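Protein of unknown function with a Fic domain (Bacteroides thetaiotaomicron VPI-5482, PDB 3CUC) is of unknown function but carries a Fic domain of the Fic/DOC family within a largely alpha-helical single chain. Local coordinates at residues Leu34-Asn39 with Lys75-Gly80. Sequence-based numbering, arbitrary orientation.
Sequences LEFNYN and KAHNVG
N37 reaches from its helix to the neighbouring one and uses both ends of its amide on consecutive residues there, H77 and N78. Its OD1 accepts from H77 ND1 at 2.6 Å, an almost straight bond (172° at the hydrogen) that lies in the imidazole plane at the ring edge. The amide of N37 stands nearly perpendicular to that ring. Its other end donates from ND2 to N78 OD1 at 2.9 Å; this bond is more bent (150° at the hydrogen), and the donor sits above the N78 carbonyl plane, off the lone pairs. The same ND2 has a weak second acceptor, K33 O, one turn back on its own helix. With CG anti to the backbone N, H77 has its ring against helix 22-42, where CE1 also comes 3.6 Å from F36 CE2. These two rings meet obliquely, 5.2 Å between centroids, and L205 of helix 199-213 touches both. Within helix 22-42, N39 is also satisfied at both ends: ND2 bonds to E35 O at 2.7 Å, and OD1 accepts from S223 N. The segment axes approach to 9.7 Å and cross at 126° between their N-to-C directions, so the contact is a buried helix-helix crossing bridged by polar side chains, joining helices 22-42 and 68-89 within the largely helical body of this Fic-domain protein.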
loop_
_atom_site.group_PDB
_atom_site.type_symbol
_atom_site.label_atom_id
_atom_site.label_comp_id
_atom_site.label_asym_id
_atom_site.label_seq_id
_atom_site.Cartn_x
_atom_site.Cartn_y
_atom_site.Cartn_z
ATOM N N LEU A 34 7.162 -6.080 -10.344
ATOM C CA LEU A 34 6.247 -6.864 -11.135
ATOM C C LEU A 34 5.038 -7.278 -10.290
ATOM O O LEU A 34 3.885 -6.969 -10.613
ATOM C CB LEU A 34 6.981 -8.109 -11.639
ATOM C CG LEU A 34 6.616 -8.632 -13.016
ATOM C CD1 LEU A 34 5.097 -8.748 -13.177
ATOM C CD2 LEU A 34 7.253 -7.717 -14.068
ATOM N N GLU A 35 5.317 -7.958 -9.184
ATOM C CA GLU A 35 4.265 -8.564 -8.383
ATOM C C GLU A 35 3.400 -7.546 -7.657
ATOM O O GLU A 35 2.194 -7.755 -7.499
ATOM C CB GLU A 35 4.868 -9.550 -7.385
ATOM C CG GLU A 35 5.519 -10.748 -8.074
ATOM C CD GLU A 35 5.248 -12.063 -7.370
ATOM O OE1 GLU A 35 5.226 -12.083 -6.117
ATOM O OE2 GLU A 35 5.050 -13.078 -8.077
ATOM N N PHE A 36 4.011 -6.448 -7.217
ATOM C CA PHE A 36 3.268 -5.410 -6.527
ATOM C C PHE A 36 2.310 -4.717 -7.490
ATOM O O PHE A 36 1.117 -4.610 -7.209
ATOM C CB PHE A 36 4.206 -4.392 -5.880
ATOM C CG PHE A 36 3.488 -3.311 -5.133
ATOM C CD1 PHE A 36 2.523 -3.629 -4.185
ATOM C CD2 PHE A 36 3.766 -1.973 -5.377
ATOM C CE1 PHE A 36 1.844 -2.630 -3.492
ATOM C CE2 PHE A 36 3.089 -0.967 -4.683
ATOM C CZ PHE A 36 2.124 -1.299 -3.744
ATOM N N ASN A 37 2.836 -4.252 -8.621
ATOM C CA ASN A 37 2.007 -3.582 -9.626
ATOM C C ASN A 37 0.852 -4.476 -10.081
ATOM O O ASN A 37 -0.306 -4.041 -10.142
ATOM C CB ASN A 37 2.849 -3.130 -10.827
ATOM C CG ASN A 37 3.650 -1.861 -10.541
ATOM O OD1 ASN A 37 3.086 -0.837 -10.155
ATOM N ND2 ASN A 37 4.964 -1.918 -10.760
ATOM N N TYR A 38 1.166 -5.733 -10.372
ATOM C CA TYR A 38 0.147 -6.660 -10.823
ATOM C C TYR A 38 -0.924 -6.818 -9.762
ATOM O O TYR A 38 -2.098 -6.554 -10.014
ATOM C CB TYR A 38 0.736 -8.028 -11.164
ATOM C CG TYR A 38 -0.327 -9.047 -11.493
ATOM C CD1 TYR A 38 -0.849 -9.150 -12.782
ATOM C CD2 TYR A 38 -0.830 -9.894 -10.511
ATOM C CE1 TYR A 38 -1.836 -10.078 -13.080
ATOM C CE2 TYR A 38 -1.820 -10.822 -10.800
ATOM C CZ TYR A 38 -2.320 -10.912 -12.080
ATOM O OH TYR A 38 -3.301 -11.840 -12.351
ATOM N N ASN A 39 -0.514 -7.241 -8.573
ATOM C CA ASN A 39 -1.466 -7.582 -7.527
ATOM C C ASN A 39 -2.268 -6.395 -7.007
ATOM O O ASN A 39 -3.483 -6.492 -6.847
ATOM C CB ASN A 39 -0.760 -8.290 -6.375
ATOM C CG ASN A 39 -0.415 -9.736 -6.700
ATOM O OD1 ASN A 39 -1.287 -10.602 -6.695
ATOM N ND2 ASN A 39 0.862 -10.005 -6.959
ATOM N N LYS A 75 0.767 1.313 -15.743
ATOM C CA LYS A 75 1.972 2.137 -15.907
ATOM C C LYS A 75 2.036 3.286 -14.892
ATOM O O LYS A 75 3.094 3.581 -14.350
ATOM C CB LYS A 75 2.003 2.722 -17.322
ATOM C CG LYS A 75 3.290 3.464 -17.715
ATOM C CD LYS A 75 3.035 4.350 -18.938
ATOM C CE LYS A 75 4.326 4.770 -19.642
ATOM N NZ LYS A 75 4.032 5.605 -20.849
ATOM N N ALA A 76 0.901 3.936 -14.652
ATOM C CA ALA A 76 0.832 5.079 -13.743
ATOM C C ALA A 76 1.092 4.632 -12.303
ATOM O O ALA A 76 1.776 5.322 -11.546
ATOM C CB ALA A 76 -0.520 5.763 -13.854
ATOM N N HIS A 77 0.548 3.472 -11.936
ATOM C CA HIS A 77 0.790 2.890 -10.622
ATOM C C HIS A 77 2.273 2.623 -10.393
ATOM O O HIS A 77 2.773 2.780 -9.281
ATOM C CB HIS A 77 0.002 1.593 -10.456
ATOM C CG HIS A 77 0.104 1.006 -9.087
ATOM N ND1 HIS A 77 1.118 0.148 -8.726
ATOM C CD2 HIS A 77 -0.673 1.161 -7.989
ATOM C CE1 HIS A 77 0.957 -0.209 -7.465
ATOM N NE2 HIS A 77 -0.123 0.391 -6.994
ATOM N N ASN A 78 2.985 2.220 -11.438
ATOM C CA ASN A 78 4.424 1.998 -11.300
ATOM C C ASN A 78 5.176 3.314 -11.106
ATOM O O ASN A 78 6.194 3.350 -10.426
ATOM C CB ASN A 78 4.991 1.256 -12.502
ATOM C CG ASN A 78 6.441 0.907 -12.321
ATOM O OD1 ASN A 78 6.812 0.299 -11.328
ATOM N ND2 ASN A 78 7.273 1.301 -13.274
ATOM N N VAL A 79 4.679 4.389 -11.720
ATOM C CA VAL A 79 5.229 5.724 -11.482
ATOM C C VAL A 79 4.959 6.084 -10.023
ATOM O O VAL A 79 5.811 6.658 -9.349
ATOM C CB VAL A 79 4.627 6.794 -12.446
ATOM C CG1 VAL A 79 5.062 8.195 -12.043
ATOM C CG2 VAL A 79 5.028 6.501 -13.893
ATOM N N GLY A 80 3.775 5.718 -9.537
ATOM C CA GLY A 80 3.437 5.880 -8.129
ATOM C C GLY A 80 4.401 5.161 -7.205
ATOM O O GLY A 80 4.817 5.720 -6.198
#